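Local structure of nitrilotriacetate monooxygenase component B (Bacillus cereus ATCC 14579, 3BPK) at residues R28-V33 with H87-S92. The protein probably binds FMN and acts as the flavin reductase-like oxidoreductase component of a monooxygenase. Sequence-based numbering, arbitrary orientation.
Sequences RPVAFV and HISDES
The rings of Phe32 and His87 meet obliquely, their planes at 51°. Phe32 CD2 sits 3.8 Å from His87 ND1. At the edge of the imidazole, in its plane, lies the backbone oxygen of Phe32. His87 ND1 donates its N-H to Phe32 O at 2.8 Å. His87 CG stands beside its own backbone N (chi1 -55°), which brings ND1 to the same oxygen that the backbone N of His87 binds. The two donors reach Phe32 O from opposite faces of its carbonyl plane, and ND1 is well above that plane. The imidazole is thus fixed at both nitrogens, as His87 NE2 bonds to Val129 N.

The return backbone bond runs from Phe32 N to His87 O at 3.0 Å. Ala31 and Ile88 form the next, non-hydrogen-bonded pair.

At Val30 and Ser89 the regular pairing gives out, and the Ser89 side chain makes the bond. Ser89 OG, beside its own backbone N (chi1 -58°), donates to Val30 O at 2.8 Å from above the carbonyl plane. Val30 CG1 packs 3.6 Å from Ser89 OG. The direct bond from Ser89 N to Val30 O is weak, and a water bridges the same two atoms. Ile97 of helix 94-100 packs on both Phe32 and Ser89.

The arrangement is the fraying end of an antiparallel strand pair, 28-36 with 83-88. It lies buried in the central antiparallel beta-sheet of the flavin reductase-like domain, consistent with the FMN-binding split-barrel fold.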
loop_
_atom_site.group_PDB
_atom_site.type_symbol
_atom_site.label_atom_id
_atom_site.label_comp_id
_atom_site.label_asym_id
_atom_site.label_seq_id
_atom_site.Cartn_x
_atom_site.Cartn_y
_atom_site.Cartn_z
ATOM N N ARG B 28 -3.954 -6.101 -2.878
ATOM C CA ARG B 28 -3.873 -4.840 -2.104
ATOM C C ARG B 28 -4.818 -4.883 -0.883
ATOM O O ARG B 28 -5.978 -5.252 -1.019
ATOM C CB ARG B 28 -4.278 -3.627 -2.956
ATOM C CG ARG B 28 -3.303 -3.440 -4.129
ATOM C CD ARG B 28 -3.646 -2.200 -4.956
ATOM N NE ARG B 28 -4.992 -2.169 -5.521
ATOM C CZ ARG B 28 -5.377 -2.909 -6.583
ATOM N NH1 ARG B 28 -4.518 -3.725 -7.192
ATOM N NH2 ARG B 28 -6.617 -2.814 -7.062
ATOM N N PRO B 29 -4.328 -4.480 0.282
ATOM C CA PRO B 29 -5.217 -4.452 1.449
ATOM C C PRO B 29 -6.218 -3.316 1.273
ATOM O O PRO B 29 -5.896 -2.302 0.637
ATOM C CB PRO B 29 -4.267 -4.180 2.619
ATOM C CG PRO B 29 -3.113 -3.447 2.008
ATOM C CD PRO B 29 -2.957 -4.021 0.594
ATOM N N VAL B 30 -7.390 -3.447 1.892
ATOM C CA VAL B 30 -8.466 -2.474 1.643
ATOM C C VAL B 30 -8.817 -1.734 2.929
ATOM O O VAL B 30 -9.259 -2.368 3.920
ATOM C CB VAL B 30 -9.751 -3.201 1.066
ATOM C CG1 VAL B 30 -10.901 -2.233 0.796
ATOM C CG2 VAL B 30 -9.405 -3.933 -0.257
ATOM N N ALA B 31 -8.594 -0.420 2.918
ATOM C CA ALA B 31 -8.961 0.425 4.062
ATOM C C ALA B 31 -10.430 0.806 3.935
ATOM O O ALA B 31 -10.838 1.381 2.915
ATOM C CB ALA B 31 -8.101 1.695 4.106
ATOM N N PHE B 32 -11.230 0.538 4.976
ATOM C CA PHE B 32 -12.602 1.041 4.972
ATOM C C PHE B 32 -12.561 2.277 5.858
ATOM O O PHE B 32 -12.271 2.167 7.067
ATOM C CB PHE B 32 -13.581 0.015 5.510
ATOM C CG PHE B 32 -14.963 0.520 5.548
ATOM C CD1 PHE B 32 -15.604 0.880 4.363
ATOM C CD2 PHE B 32 -15.655 0.634 6.776
ATOM C CE1 PHE B 32 -16.902 1.384 4.389
ATOM C CE2 PHE B 32 -16.943 1.135 6.799
ATOM C CZ PHE B 32 -17.578 1.492 5.611
ATOM N N VAL B 33 -12.780 3.442 5.248
ATOM C CA VAL B 33 -12.476 4.715 5.939
ATOM C C VAL B 33 -13.746 5.506 6.208
ATOM O O VAL B 33 -14.523 5.774 5.267
ATOM C CB VAL B 33 -11.554 5.601 5.070
ATOM C CG1 VAL B 33 -11.238 6.942 5.781
ATOM C CG2 VAL B 33 -10.221 4.881 4.783
ATOM N N HIS B 87 -10.550 1.244 9.049
ATOM C CA HIS B 87 -10.936 -0.086 9.488
ATOM C C HIS B 87 -10.287 -1.110 8.573
ATOM O O HIS B 87 -10.202 -0.907 7.344
ATOM C CB HIS B 87 -12.461 -0.286 9.382
ATOM C CG HIS B 87 -13.256 0.749 10.114
ATOM N ND1 HIS B 87 -13.462 2.015 9.600
ATOM C CD2 HIS B 87 -13.940 0.699 11.294
ATOM C CE1 HIS B 87 -14.224 2.711 10.445
ATOM N NE2 HIS B 87 -14.507 1.942 11.490
ATOM N N ILE B 88 -9.859 -2.218 9.161
ATOM C CA ILE B 88 -9.416 -3.366 8.352
ATOM C C ILE B 88 -10.664 -4.050 7.770
ATOM O O ILE B 88 -11.668 -4.283 8.469
ATOM C CB ILE B 88 -8.644 -4.382 9.222
ATOM C CG1 ILE B 88 -7.394 -3.711 9.820
ATOM C CG2 ILE B 88 -8.280 -5.643 8.424
ATOM C CD1 ILE B 88 -6.484 -3.044 8.792
ATOM N N SER B 89 -10.609 -4.330 6.474
ATOM C CA SER B 89 -11.706 -5.015 5.768
ATOM C C SER B 89 -11.528 -6.510 5.853
ATOM O O SER B 89 -10.445 -7.046 5.596
ATOM C CB SER B 89 -11.747 -4.588 4.281
ATOM O OG SER B 89 -11.906 -3.193 4.157
ATOM N N ASP B 90 -12.618 -7.192 6.174
ATOM C CA ASP B 90 -12.547 -8.637 6.343
ATOM C C ASP B 90 -13.800 -9.352 5.834
ATOM O O ASP B 90 -14.813 -8.700 5.495
ATOM C CB ASP B 90 -12.170 -9.021 7.794
ATOM C CG ASP B 90 -13.290 -8.783 8.784
ATOM O OD1 ASP B 90 -14.463 -9.107 8.472
ATOM O OD2 ASP B 90 -12.981 -8.288 9.891
ATOM N N GLU B 91 -13.720 -10.686 5.738
ATOM C CA GLU B 91 -14.819 -11.459 5.144
ATOM C C GLU B 91 -16.150 -11.266 5.894
ATOM O O GLU B 91 -17.228 -11.389 5.271
ATOM C CB GLU B 91 -14.460 -12.936 5.106
ATOM C CG GLU B 91 -13.310 -13.264 4.153
ATOM C CD GLU B 91 -13.018 -14.762 4.033
ATOM O OE1 GLU B 91 -13.974 -15.582 4.178
ATOM O OE2 GLU B 91 -11.841 -15.125 3.819
ATOM N N SER B 92 -16.092 -10.905 7.183
ATOM C CA SER B 92 -17.345 -10.833 7.989
ATOM C C SER B 92 -18.226 -9.650 7.608
ATOM O O SER B 92 -19.406 -9.632 7.929
ATOM C CB SER B 92 -17.059 -10.790 9.489
ATOM O OG SER B 92 -16.483 -9.549 9.909
HETATM O O HOH W 1 -7.855 -4.013 5.518
#